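Local atomic coordinates of putative alpha KG dependent 2,4-D dioxygenase (Burkholderia xenovorans, PDB entry 5J92), a protein that binds an iron(II) ion and is probably a 2-oxoglutarate-dependent dioxygenase of the TfdA family. Residues Glu170-His175 with Arg235-Glu240; Lys215-Ser220 with Arg239-Phe244; Val39-Ala44 with Leu64-Gly69; Ala21-Gly26 with Tyr252-Ser257; Arg110-Asn115 with Ala185-Ala190. All blocks are in the same frame, centred on the assembly; numbering follows the deposited sequence.

Contact 1 (Glu170-His175 with Arg235-Glu240)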
# COMPACT_ATOMS: atom_id res chain seq x y z
N GLU A 170 -2.66 19.03 -10.39
CA GLU A 170 -2.25 19.90 -11.49
C GLU A 170 -1.18 20.90 -11.06
O GLU A 170 -1.41 21.71 -10.16
CB GLU A 170 -3.48 20.64 -12.03
CG GLU A 170 -3.42 20.94 -13.52
CD GLU A 170 -3.24 19.68 -14.36
OE1 GLU A 170 -2.64 19.79 -15.45
OE2 GLU A 170 -3.70 18.58 -13.95
N GLY A 171 -0.02 20.83 -11.70
CA GLY A 171 1.07 21.77 -11.46
C GLY A 171 1.95 21.47 -10.26
O GLY A 171 2.87 22.25 -9.98
N LEU A 172 1.72 20.37 -9.56
CA LEU A 172 2.56 20.05 -8.42
C LEU A 172 3.89 19.45 -8.86
O LEU A 172 4.01 18.86 -9.94
CB LEU A 172 1.85 19.07 -7.49
CG LEU A 172 0.56 19.49 -6.79
CD1 LEU A 172 0.14 18.37 -5.87
CD2 LEU A 172 0.75 20.80 -6.01
N SER A 173 4.89 19.60 -8.00
CA SER A 173 6.16 18.90 -8.13
C SER A 173 6.42 18.16 -6.84
O SER A 173 5.92 18.52 -5.77
CB SER A 173 7.32 19.86 -8.46
OG SER A 173 7.15 20.41 -9.75
N CYS A 174 7.22 17.10 -6.94
CA CYS A 174 7.51 16.23 -5.81
C CYS A 174 9.00 16.11 -5.59
O CYS A 174 9.80 16.31 -6.51
CB CYS A 174 6.95 14.83 -6.01
SG CYS A 174 5.17 14.75 -6.00
N HIS A 175 9.36 15.76 -4.35
CA HIS A 175 10.73 15.43 -3.98
C HIS A 175 10.97 13.94 -4.22
O HIS A 175 10.15 13.11 -3.81
CB HIS A 175 10.98 15.75 -2.51
CG HIS A 175 10.85 17.21 -2.15
ND1 HIS A 175 11.85 18.12 -2.41
CD2 HIS A 175 9.88 17.89 -1.50
CE1 HIS A 175 11.49 19.31 -1.95
NE2 HIS A 175 10.30 19.20 -1.40
N ARG A 235 2.94 13.63 1.88
CA ARG A 235 2.99 12.18 2.03
C ARG A 235 1.60 11.56 1.90
O ARG A 235 1.43 10.51 1.28
CB ARG A 235 3.59 11.82 3.39
CG ARG A 235 5.06 12.20 3.48
CD ARG A 235 5.71 11.51 4.64
NE ARG A 235 7.14 11.74 4.62
CZ ARG A 235 8.01 10.91 4.05
NH1 ARG A 235 7.58 9.81 3.46
NH2 ARG A 235 9.31 11.18 4.08
N ASP A 236 0.59 12.21 2.48
CA ASP A 236 -0.75 11.65 2.41
C ASP A 236 -1.30 11.70 0.99
O ASP A 236 -1.98 10.76 0.56
CB ASP A 236 -1.68 12.38 3.38
CG ASP A 236 -3.00 11.63 3.57
OD1 ASP A 236 -2.98 10.54 4.21
OD2 ASP A 236 -4.04 12.11 3.06
N LEU A 237 -1.01 12.77 0.24
CA LEU A 237 -1.44 12.82 -1.15
C LEU A 237 -0.79 11.71 -1.96
O LEU A 237 -1.45 11.02 -2.73
CB LEU A 237 -1.14 14.19 -1.78
CG LEU A 237 -1.47 14.25 -3.28
CD1 LEU A 237 -2.95 14.01 -3.53
CD2 LEU A 237 -1.06 15.60 -3.90
N LEU A 238 0.52 11.51 -1.77
CA LEU A 238 1.20 10.45 -2.51
C LEU A 238 0.70 9.07 -2.09
O LEU A 238 0.61 8.18 -2.94
CB LEU A 238 2.72 10.55 -2.32
CG LEU A 238 3.34 11.83 -2.90
CD1 LEU A 238 4.88 11.85 -2.77
CD2 LEU A 238 2.88 12.09 -4.33
N ARG A 239 0.38 8.89 -0.81
CA ARG A 239 -0.22 7.63 -0.36
C ARG A 239 -1.53 7.37 -1.09
O ARG A 239 -1.77 6.27 -1.59
CB ARG A 239 -0.45 7.67 1.15
CG ARG A 239 -1.17 6.43 1.70
CD ARG A 239 -1.90 6.70 3.03
NE ARG A 239 -2.82 7.85 2.93
CZ ARG A 239 -3.99 7.81 2.30
NH1 ARG A 239 -4.38 6.69 1.70
NH2 ARG A 239 -4.76 8.89 2.24
N GLU A 240 -2.40 8.38 -1.14
CA GLU A 240 -3.70 8.21 -1.78
C GLU A 240 -3.55 7.93 -3.27
O GLU A 240 -4.24 7.05 -3.81
CB GLU A 240 -4.57 9.44 -1.53
CG GLU A 240 -6.01 9.31 -2.00
CD GLU A 240 -6.89 8.48 -1.05
OE1 GLU A 240 -6.43 8.17 0.07
OE2 GLU A 240 -8.04 8.16 -1.44

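Contact 2 (Lys215-Ser220 with Arg239-Phe244)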
# COMPACT_ATOMS: atom_id res chain seq x y z
N LYS A 215 -1.01 12.41 -20.71
CA LYS A 215 -0.68 12.84 -19.36
C LYS A 215 -0.63 11.64 -18.43
O LYS A 215 -1.35 10.65 -18.61
CB LYS A 215 -1.69 13.85 -18.85
CG LYS A 215 -1.60 15.25 -19.47
CD LYS A 215 -2.34 16.21 -18.56
CE LYS A 215 -2.10 17.66 -18.85
NZ LYS A 215 -2.89 18.45 -17.85
N SER A 216 0.23 11.74 -17.41
CA SER A 216 0.42 10.63 -16.48
C SER A 216 0.96 11.16 -15.15
O SER A 216 1.53 12.25 -15.08
CB SER A 216 1.36 9.57 -17.05
OG SER A 216 2.70 10.06 -17.14
N LEU A 217 0.79 10.35 -14.11
CA LEU A 217 1.31 10.65 -12.78
C LEU A 217 2.74 10.13 -12.63
O LEU A 217 3.02 8.97 -12.93
CB LEU A 217 0.42 10.04 -11.69
CG LEU A 217 -1.01 10.59 -11.56
CD1 LEU A 217 -1.89 9.75 -10.61
CD2 LEU A 217 -0.94 12.05 -11.10
N TYR A 218 3.64 10.98 -12.14
CA TYR A 218 5.02 10.56 -11.88
C TYR A 218 5.13 9.98 -10.47
O TYR A 218 5.82 10.51 -9.60
CB TYR A 218 5.99 11.72 -12.08
CG TYR A 218 7.41 11.29 -12.35
CD1 TYR A 218 7.77 9.95 -12.26
CD2 TYR A 218 8.37 12.21 -12.74
CE1 TYR A 218 9.06 9.54 -12.54
CE2 TYR A 218 9.67 11.81 -13.02
CZ TYR A 218 10.01 10.47 -12.92
OH TYR A 218 11.30 10.06 -13.20
N LEU A 219 4.49 8.83 -10.28
CA LEU A 219 4.55 8.17 -8.99
C LEU A 219 5.79 7.27 -8.92
O LEU A 219 6.27 6.78 -9.94
CB LEU A 219 3.29 7.33 -8.74
CG LEU A 219 1.97 8.12 -8.79
CD1 LEU A 219 0.79 7.22 -8.42
CD2 LEU A 219 2.02 9.34 -7.88
N SER A 220 6.30 7.09 -7.71
CA SER A 220 7.43 6.20 -7.49
C SER A 220 7.64 6.07 -6.00
O SER A 220 7.43 7.04 -5.26
CB SER A 220 8.71 6.73 -8.17
OG SER A 220 9.76 5.80 -8.07
N ARG A 239 0.38 8.89 -0.81
CA ARG A 239 -0.22 7.63 -0.36
C ARG A 239 -1.53 7.37 -1.09
O ARG A 239 -1.77 6.27 -1.59
CB ARG A 239 -0.45 7.67 1.15
CG ARG A 239 -1.17 6.43 1.70
CD ARG A 239 -1.90 6.70 3.03
NE ARG A 239 -2.82 7.85 2.93
CZ ARG A 239 -3.99 7.81 2.30
NH1 ARG A 239 -4.38 6.69 1.70
NH2 ARG A 239 -4.76 8.89 2.24
N GLU A 240 -2.40 8.38 -1.14
CA GLU A 240 -3.70 8.21 -1.78
C GLU A 240 -3.55 7.93 -3.27
O GLU A 240 -4.24 7.05 -3.81
CB GLU A 240 -4.57 9.44 -1.53
CG GLU A 240 -6.01 9.31 -2.00
CD GLU A 240 -6.89 8.48 -1.05
OE1 GLU A 240 -6.43 8.17 0.07
OE2 GLU A 240 -8.04 8.16 -1.44
N LEU A 241 -2.66 8.67 -3.95
CA LEU A 241 -2.44 8.45 -5.38
C LEU A 241 -1.86 7.07 -5.66
O LEU A 241 -2.27 6.40 -6.62
CB LEU A 241 -1.52 9.54 -5.94
CG LEU A 241 -2.09 10.96 -5.94
CD1 LEU A 241 -1.04 12.00 -6.35
CD2 LEU A 241 -3.30 11.05 -6.82
N THR A 242 -0.91 6.62 -4.84
CA THR A 242 -0.27 5.33 -5.09
C THR A 242 -1.24 4.17 -4.90
O THR A 242 -1.24 3.22 -5.69
CB THR A 242 0.95 5.17 -4.18
OG1 THR A 242 1.87 6.23 -4.46
CG2 THR A 242 1.63 3.84 -4.46
N GLU A 243 -2.08 4.24 -3.86
CA GLU A 243 -3.09 3.20 -3.71
C GLU A 243 -4.04 3.22 -4.89
O GLU A 243 -4.37 2.16 -5.45
CB GLU A 243 -3.87 3.38 -2.40
CG GLU A 243 -5.03 2.36 -2.27
CD GLU A 243 -5.86 2.53 -0.99
OE1 GLU A 243 -5.48 3.34 -0.12
OE2 GLU A 243 -6.88 1.81 -0.84
N PHE A 244 -4.47 4.41 -5.30
CA PHE A 244 -5.40 4.51 -6.42
C PHE A 244 -4.79 3.96 -7.70
O PHE A 244 -5.41 3.13 -8.38
CB PHE A 244 -5.83 5.97 -6.61
CG PHE A 244 -6.75 6.16 -7.79
CD1 PHE A 244 -8.11 5.94 -7.66
CD2 PHE A 244 -6.24 6.50 -9.03
CE1 PHE A 244 -8.97 6.08 -8.76
CE2 PHE A 244 -7.08 6.64 -10.14
CZ PHE A 244 -8.45 6.44 -9.99

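Contact 3 (Val39-Ala44 with Leu64-Gly69)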
# COMPACT_ATOMS: atom_id res chain seq x y z
N VAL A 39 11.87 3.37 -35.14
CA VAL A 39 10.78 4.34 -35.03
C VAL A 39 9.45 3.63 -34.79
O VAL A 39 8.67 4.03 -33.92
CB VAL A 39 10.73 5.22 -36.29
CG1 VAL A 39 9.48 6.09 -36.27
CG2 VAL A 39 11.98 6.09 -36.36
N GLU A 40 9.17 2.57 -35.56
CA GLU A 40 7.91 1.84 -35.37
C GLU A 40 7.78 1.33 -33.94
O GLU A 40 6.71 1.44 -33.33
CB GLU A 40 7.82 0.67 -36.36
CG GLU A 40 7.42 1.06 -37.78
CD GLU A 40 7.42 -0.12 -38.74
OE1 GLU A 40 8.25 -1.05 -38.59
OE2 GLU A 40 6.58 -0.12 -39.67
N ILE A 41 8.86 0.77 -33.38
CA ILE A 41 8.81 0.30 -32.00
C ILE A 41 8.52 1.47 -31.05
O ILE A 41 7.69 1.36 -30.14
CB ILE A 41 10.12 -0.43 -31.63
CG1 ILE A 41 10.24 -1.72 -32.46
CG2 ILE A 41 10.16 -0.75 -30.15
CD1 ILE A 41 11.51 -2.50 -32.22
N GLU A 42 9.19 2.61 -31.26
CA GLU A 42 8.89 3.78 -30.44
C GLU A 42 7.41 4.14 -30.52
O GLU A 42 6.76 4.35 -29.50
CB GLU A 42 9.76 4.98 -30.88
CG GLU A 42 11.23 4.76 -30.58
CD GLU A 42 12.13 5.92 -30.98
OE1 GLU A 42 11.81 6.63 -31.96
OE2 GLU A 42 13.18 6.10 -30.33
N GLN A 43 6.85 4.15 -31.73
CA GLN A 43 5.43 4.47 -31.87
C GLN A 43 4.57 3.44 -31.15
O GLN A 43 3.62 3.79 -30.45
CB GLN A 43 5.05 4.57 -33.34
CG GLN A 43 5.71 5.73 -34.06
CD GLN A 43 5.42 7.08 -33.42
OE1 GLN A 43 6.34 7.82 -33.07
NE2 GLN A 43 4.13 7.40 -33.25
N ALA A 44 4.91 2.15 -31.28
CA ALA A 44 4.16 1.12 -30.58
C ALA A 44 4.24 1.31 -29.06
O ALA A 44 3.27 1.04 -28.35
CB ALA A 44 4.67 -0.27 -30.97
N LEU A 64 22.48 -4.88 -25.35
CA LEU A 64 22.89 -3.48 -25.19
C LEU A 64 22.77 -2.72 -26.50
O LEU A 64 22.36 -1.56 -26.52
CB LEU A 64 24.31 -3.41 -24.65
CG LEU A 64 24.47 -3.77 -23.18
CD1 LEU A 64 25.93 -3.75 -22.79
CD2 LEU A 64 23.68 -2.80 -22.31
N ALA A 65 23.12 -3.36 -27.62
CA ALA A 65 23.03 -2.69 -28.91
C ALA A 65 21.59 -2.37 -29.26
O ALA A 65 21.29 -1.29 -29.80
CB ALA A 65 23.66 -3.56 -30.00
N PHE A 66 20.66 -3.28 -28.96
CA PHE A 66 19.25 -3.01 -29.19
C PHE A 66 18.77 -1.85 -28.32
O PHE A 66 18.15 -0.90 -28.81
CB PHE A 66 18.43 -4.28 -28.92
CG PHE A 66 16.94 -4.05 -28.90
CD1 PHE A 66 16.25 -3.76 -30.06
CD2 PHE A 66 16.23 -4.16 -27.72
CE1 PHE A 66 14.87 -3.56 -30.03
CE2 PHE A 66 14.87 -3.96 -27.68
CZ PHE A 66 14.18 -3.65 -28.85
N ALA A 67 19.10 -1.90 -27.02
CA ALA A 67 18.69 -0.83 -26.12
C ALA A 67 19.21 0.53 -26.58
O ALA A 67 18.49 1.53 -26.52
CB ALA A 67 19.18 -1.15 -24.71
N ALA A 68 20.46 0.58 -27.07
CA ALA A 68 21.09 1.83 -27.45
C ALA A 68 20.40 2.51 -28.63
O ALA A 68 20.73 3.67 -28.93
CB ALA A 68 22.57 1.61 -27.76
N GLY A 69 19.50 1.83 -29.33
CA GLY A 69 18.74 2.49 -30.37
C GLY A 69 17.67 3.44 -29.86
O GLY A 69 17.17 4.26 -30.65

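Contact 4 (Ala21-Gly26 with Tyr252-Ser257)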
# COMPACT_ATOMS: atom_id res chain seq x y z
N ALA A 21 0.38 -3.47 -22.32
CA ALA A 21 1.44 -4.35 -22.78
C ALA A 21 1.04 -5.03 -24.09
O ALA A 21 -0.14 -5.34 -24.31
CB ALA A 21 1.76 -5.43 -21.74
N ALA A 22 2.04 -5.27 -24.93
CA ALA A 22 1.83 -5.98 -26.18
C ALA A 22 3.09 -6.76 -26.53
O ALA A 22 4.21 -6.30 -26.27
CB ALA A 22 1.48 -5.04 -27.33
N ARG A 23 2.89 -7.90 -27.18
CA ARG A 23 3.98 -8.65 -27.79
C ARG A 23 4.22 -8.17 -29.21
O ARG A 23 3.30 -7.76 -29.93
CB ARG A 23 3.66 -10.15 -27.80
CG ARG A 23 3.80 -10.81 -26.42
CD ARG A 23 3.56 -12.32 -26.45
NE ARG A 23 3.93 -12.92 -25.16
CZ ARG A 23 3.17 -12.89 -24.07
NH1 ARG A 23 1.97 -12.31 -24.11
NH2 ARG A 23 3.59 -13.46 -22.95
N ILE A 24 5.49 -8.20 -29.61
CA ILE A 24 5.89 -7.85 -30.96
C ILE A 24 6.59 -9.07 -31.51
O ILE A 24 7.67 -9.44 -31.04
CB ILE A 24 6.79 -6.61 -31.00
CG1 ILE A 24 5.96 -5.39 -30.58
CG2 ILE A 24 7.33 -6.42 -32.39
CD1 ILE A 24 6.77 -4.16 -30.40
N HIS A 25 5.95 -9.73 -32.46
CA HIS A 25 6.45 -10.96 -33.03
C HIS A 25 7.26 -10.66 -34.27
O HIS A 25 7.21 -9.56 -34.82
CB HIS A 25 5.29 -11.89 -33.40
CG HIS A 25 4.38 -12.22 -32.27
ND1 HIS A 25 4.73 -13.11 -31.27
CD2 HIS A 25 3.13 -11.79 -31.98
CE1 HIS A 25 3.73 -13.20 -30.40
NE2 HIS A 25 2.75 -12.41 -30.81
N GLY A 26 8.01 -11.66 -34.72
CA GLY A 26 8.62 -11.62 -36.03
C GLY A 26 9.90 -10.82 -36.13
O GLY A 26 10.35 -10.55 -37.25
N TYR A 252 -0.90 -4.54 -15.15
CA TYR A 252 -0.64 -5.75 -15.93
C TYR A 252 0.45 -6.55 -15.23
O TYR A 252 1.52 -6.01 -14.93
CB TYR A 252 -0.21 -5.41 -17.37
CG TYR A 252 0.44 -6.55 -18.13
CD1 TYR A 252 -0.31 -7.65 -18.55
CD2 TYR A 252 1.79 -6.53 -18.43
CE1 TYR A 252 0.29 -8.69 -19.24
CE2 TYR A 252 2.41 -7.58 -19.13
CZ TYR A 252 1.64 -8.66 -19.53
OH TYR A 252 2.21 -9.70 -20.22
N SER A 253 0.18 -7.82 -14.97
CA SER A 253 1.14 -8.73 -14.34
C SER A 253 1.75 -9.63 -15.41
O SER A 253 1.04 -10.40 -16.07
CB SER A 253 0.44 -9.55 -13.25
OG SER A 253 1.37 -10.37 -12.56
N HIS A 254 3.05 -9.52 -15.62
CA HIS A 254 3.69 -10.27 -16.69
C HIS A 254 4.16 -11.62 -16.17
O HIS A 254 5.06 -11.68 -15.31
CB HIS A 254 4.85 -9.51 -17.31
CG HIS A 254 5.45 -10.21 -18.49
ND1 HIS A 254 4.76 -10.37 -19.68
CD2 HIS A 254 6.64 -10.84 -18.65
CE1 HIS A 254 5.52 -11.03 -20.53
NE2 HIS A 254 6.66 -11.33 -19.93
N GLU A 255 3.57 -12.70 -16.70
CA GLU A 255 4.06 -14.06 -16.46
C GLU A 255 5.21 -14.32 -17.43
O GLU A 255 5.01 -14.38 -18.64
CB GLU A 255 2.94 -15.09 -16.65
CG GLU A 255 1.83 -15.01 -15.61
CD GLU A 255 2.28 -15.47 -14.24
OE1 GLU A 255 3.35 -16.11 -14.13
OE2 GLU A 255 1.57 -15.18 -13.26
N TRP A 256 6.41 -14.48 -16.88
CA TRP A 256 7.61 -14.57 -17.70
C TRP A 256 7.68 -15.89 -18.45
O TRP A 256 7.26 -16.94 -17.96
CB TRP A 256 8.85 -14.42 -16.81
CG TRP A 256 9.12 -13.01 -16.45
CD1 TRP A 256 8.70 -12.35 -15.33
CD2 TRP A 256 9.87 -12.08 -17.22
NE1 TRP A 256 9.17 -11.05 -15.35
CE2 TRP A 256 9.88 -10.86 -16.51
CE3 TRP A 256 10.53 -12.15 -18.46
CZ2 TRP A 256 10.52 -9.72 -16.99
CZ3 TRP A 256 11.19 -11.02 -18.92
CH2 TRP A 256 11.17 -9.82 -18.19
N SER A 257 8.23 -15.82 -19.66
CA SER A 257 8.66 -17.00 -20.40
C SER A 257 10.15 -16.87 -20.65
O SER A 257 10.70 -15.76 -20.73
CB SER A 257 7.92 -17.12 -21.75
OG SER A 257 6.54 -17.33 -21.58
O HOH W 1 5.63 -14.70 -21.57
O HOH W 2 2.58 -13.75 -20.10
O HOH W 3 0.85 -11.91 -21.65

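Contact 5 (Arg110-Asn115 with Ala185-Ala190)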
# COMPACT_ATOMS: atom_id res chain seq x y z
N ARG A 110 24.53 -5.35 -2.27
CA ARG A 110 23.58 -4.56 -3.05
C ARG A 110 22.61 -5.43 -3.85
O ARG A 110 21.59 -4.92 -4.31
CB ARG A 110 24.33 -3.62 -4.00
N ARG A 111 22.88 -6.73 -3.98
CA ARG A 111 21.90 -7.60 -4.62
C ARG A 111 20.69 -7.79 -3.71
O ARG A 111 19.54 -7.72 -4.16
CB ARG A 111 22.53 -8.95 -4.98
N ARG A 112 20.95 -8.00 -2.42
CA ARG A 112 19.89 -8.10 -1.43
C ARG A 112 19.06 -6.83 -1.38
O ARG A 112 17.83 -6.88 -1.37
CB ARG A 112 20.50 -8.39 -0.06
CG ARG A 112 19.52 -8.32 1.11
CD ARG A 112 20.23 -8.76 2.39
NE ARG A 112 19.48 -8.44 3.60
CZ ARG A 112 19.83 -7.49 4.46
NH1 ARG A 112 20.91 -6.76 4.24
NH2 ARG A 112 19.10 -7.26 5.55
N MET A 113 19.72 -5.67 -1.37
CA MET A 113 18.98 -4.42 -1.28
C MET A 113 18.14 -4.19 -2.53
O MET A 113 16.95 -3.85 -2.43
CB MET A 113 19.92 -3.25 -1.06
CG MET A 113 19.16 -1.95 -0.96
SD MET A 113 20.25 -0.56 -0.66
CE MET A 113 21.13 -0.53 -2.22
N ASN A 114 18.74 -4.37 -3.71
CA ASN A 114 17.99 -4.14 -4.94
C ASN A 114 16.83 -5.11 -5.06
O ASN A 114 15.74 -4.73 -5.52
CB ASN A 114 18.91 -4.26 -6.14
CG ASN A 114 19.95 -3.18 -6.17
OD1 ASN A 114 19.79 -2.14 -5.52
ND2 ASN A 114 21.04 -3.42 -6.89
N ASN A 115 17.02 -6.35 -4.62
CA ASN A 115 15.95 -7.33 -4.72
C ASN A 115 14.73 -6.91 -3.91
O ASN A 115 13.59 -6.97 -4.40
CB ASN A 115 16.46 -8.71 -4.29
CG ASN A 115 15.40 -9.79 -4.39
OD1 ASN A 115 14.94 -10.13 -5.48
ND2 ASN A 115 15.01 -10.34 -3.24
N ALA A 185 12.61 1.11 3.33
CA ALA A 185 12.72 -0.33 3.17
C ALA A 185 13.65 -0.96 4.19
O ALA A 185 13.89 -2.18 4.14
CB ALA A 185 13.20 -0.67 1.76
N GLY A 186 14.20 -0.17 5.11
CA GLY A 186 15.05 -0.69 6.17
C GLY A 186 16.54 -0.65 5.90
O GLY A 186 17.30 -1.30 6.63
N PHE A 187 16.98 0.09 4.88
CA PHE A 187 18.39 0.21 4.54
C PHE A 187 18.88 1.60 4.89
O PHE A 187 18.38 2.59 4.35
CB PHE A 187 18.63 -0.07 3.05
CG PHE A 187 18.32 -1.48 2.63
CD1 PHE A 187 19.27 -2.48 2.75
CD2 PHE A 187 17.09 -1.79 2.07
CE1 PHE A 187 18.98 -3.78 2.36
CE2 PHE A 187 16.80 -3.09 1.67
CZ PHE A 187 17.74 -4.07 1.82
N TYR A 188 19.85 1.68 5.80
CA TYR A 188 20.32 2.96 6.30
C TYR A 188 21.81 3.17 6.05
O TYR A 188 22.30 4.27 6.31
CB TYR A 188 20.05 3.07 7.81
CG TYR A 188 18.63 2.74 8.19
CD1 TYR A 188 17.64 3.71 8.13
CD2 TYR A 188 18.28 1.46 8.62
CE1 TYR A 188 16.33 3.42 8.48
CE2 TYR A 188 16.97 1.15 8.97
CZ TYR A 188 16.00 2.15 8.90
OH TYR A 188 14.70 1.88 9.25
N ASP A 189 22.50 2.19 5.49
CA ASP A 189 23.94 2.26 5.31
C ASP A 189 24.22 2.82 3.93
O ASP A 189 23.80 2.25 2.92
CB ASP A 189 24.58 0.88 5.48
N ALA A 190 24.89 3.97 3.89
CA ALA A 190 25.32 4.55 2.62
C ALA A 190 26.52 5.45 2.87
O ALA A 190 26.52 6.26 3.80
CB ALA A 190 24.19 5.35 1.97

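Contact 1 (Glu170-His175 with Arg235-Glu240)
Leu172 meets Leu237 tip to tip, CD1 of Leu172 standing 3.6 Å from CD2 of Leu237. The pair belongs to a helix-on-sheet packing, in which helix 231-245 lies against the four-stranded antiparallel sheet containing strand 173-176. The two leucines turn differently at the first torsion: CG of Leu172 lies beside its backbone N (chi1 -64°), whereas CG of Leu237 is carried anti to its own N (chi1 175°), and from these settings one methyl of each reaches the other. Two residues along the strand segment and one along the helix, the sulfur of Cys174 rests against a methyl of Leu238, SG to CD2 3.9 Å. Both pairs join methyl or thiol groups, and three of the four residues are buried, so the junction is apolar. Trp229 touches both Leu172 and Leu237, and Leu165 and Val168 of helix 163-169 pack on Leu237. The helix turns a charged side to the second subunit: Asp236 bridges to Arg119 of that subunit and Glu240 to its Arg274. Within the helix, Arg239 grips Asp236 side-on, NE lying 3.0 Å from OD1 and NH2 3.1 Å from the same OD1, both nitrogens approaching from one face of the carboxylate, well above its plane.

Contact 2 (Lys215-Ser220 with Arg239-Phe244)
Leu219 sends its side chain from CB toward helix 231-245, with CG set beside the backbone N (chi1 -58°), and there both methyls touch the helix. CD1 of Leu219 lies chiefly against the backbone, 3.6 Å from the carbonyl O of Leu241 and 4.0 Å from CA of Thr242. CD2 of Leu219 faces the root of the Leu241 side chain, 4.0 Å from CB of Leu241, which CD1 also approaches. The two leucine side chains cross at about a right angle. Farther out, CD2 of Leu241 is 4.2 Å from CD1 of Leu217, the last residue of strand 215-217, so Leu241 touches leucines from both ends of the inverse gamma turn centred on Tyr218. Met154 and Leu205 also pack on Leu219, whose side chain lies about 9 Å from that of the iron ligand His122. The hydroxyl of Thr242, though close to Leu219, is hydrogen-bonded to the carbonyl of Leu238 one turn back. With that polar group paired inside the helix, the contact is held by van der Waals packing alone.

Contact 3 (Val39-Ala44 with Leu64-Gly69)
Ile41 and Phe66 approach from opposite directions, and the outermost methyl of the isoleucine, CD1 of Ile41, comes 4.1 Å from CE1 at the rim of the Phe66 ring. That methyl sits near the ring plane, at the edge, which distinguishes the contact from a CH-pi overlap on a face. Phe66 reaches this place through a CG anti to its backbone N (chi1 170°), which swings the ring across to helix 35-47. Beside this apolar touch, Glu42 OE2 approaches the carbonyl O of Gly69 at 4.4 Å. Neither oxygen can donate to the other if the glutamate is ionised; Arg298 links the two residues, NH1 forming a salt bridge with Glu42 OE1 and NH2 a hydrogen bond with Gly69 O. In the next shell, Phe53 and Phe70 each meet the Phe66 ring edge-to-face, while Leu51 and Met263 pack on Ile41. A backbone hydrogen bond of 3.1 Å runs from Gly69 N to Phe66 O, tying together the two residues that face helix 35-47. The contact thus joins helices 35-47 and 60-67 beside the mixed sheet, where Ile41 touches strands 50-53 and 261-265, and Ala67 reaches Ala288 of strand 284-291.

Contact 4 (Ala21-Gly26 with Tyr252-Ser257)
Strands 21-25 and 251-254 belong to two different sheets of the double-stranded beta-helix (jelly-roll) core expected of this dioxygenase family, and this contact joins them through side chains and water. Ala21 CB lies over one face of the Tyr252 ring, 3.7 Å from the centroid and 24° off the normal, a CH-pi contact in which Ala21 CB comes as near as 3.4 Å to Tyr252 CE2. Two residues on, the extended Arg23 chain carries its guanidinium past His254, NH2 of Arg23 lying 3.9 Å from CE1 of His254, with the planes 35° apart. Three waters sit at the edge of that guanidinium. Two accept from NH2 and donate to the carbonyl O of Glu255; one of these also accepts from Ser257 OG. The third accepts from Arg23 NH1 at 2.7 Å and is hydrogen-bonded to Tyr252 OH. That Tyr252 OH is also paired with ND1 of His254 at 2.7 Å, while NE2 of His254 is hydrogen-bonded to Asp260, so the imidazole is held at both nitrogens. Water thus relays the guanidinium N-H groups to the opposite strand, which is probably how the charge is accommodated between the sheets.

Contact 5 (Arg110-Asn115 with Ala185-Ala190)
Arg112 is the first residue of helix 110-117 to touch the loop between helices 178-184 and 192-197, which opens with a Schellman motif at Gly186. Its CG stands anti to the backbone N, and the extended chain runs out beside Phe187 until CE1 of the ring lies over one face of the guanidinium, offset toward its rim. NH1 of Arg112 is 4.0 Å from CE1 of Phe187, with the two planes 66° apart, so the groups do not stack in parallel. The charged end has a stronger partner across the dimer interface, where NE forms a salt bridge with Glu233 of the second subunit. Pro232 of that subunit packs on both Arg112 and Phe187.

Met113 follows and makes the principal overlap. Its backbone is close as well, CA of Met113 lying 3.4 Å from Phe187 CZ, and its CB is 3.6 Å from Phe187 CE1. The side chain then passes over the ring: CG of Met113 sits above the centre of the Phe187 ring, 3.5 Å from the centroid and 3° off the normal, a CH-pi contact almost straight above the ring. Arg182 of helix 178-184 touches both Met113 and Phe187, and Leu116 and Thr117, about one helical turn on, also pack on the phenylalanine. Beyond CG the sulfur remains over the same face in a Met-aromatic contact, SD of Met113 standing 4.3 Å from the Phe187 centroid and 25° off its normal.

How the contacts relate
Contacts 1 and 2 are the buried ones and share helix 231-245, which packs on one four-stranded sheet; both are apolar, and a salt bridge from Glu170 OE1 to Lys215 NZ joins them at 2.8 Å. Contacts 3 and 4 are partly buried, their centres about 16 Å apart: contact 3 sits beside the mixed sheet and rests on a ring edge, while contact 4 ties that sheet to the three-stranded one through a ring face and water bridges. Contact 5 lies at the surface and combines methionine, arginine and an aromatic ring. Contacts 1, 2 and 5 all reach the second subunit, largely through charged groups, whereas it touches neither contact 3 nor contact 4.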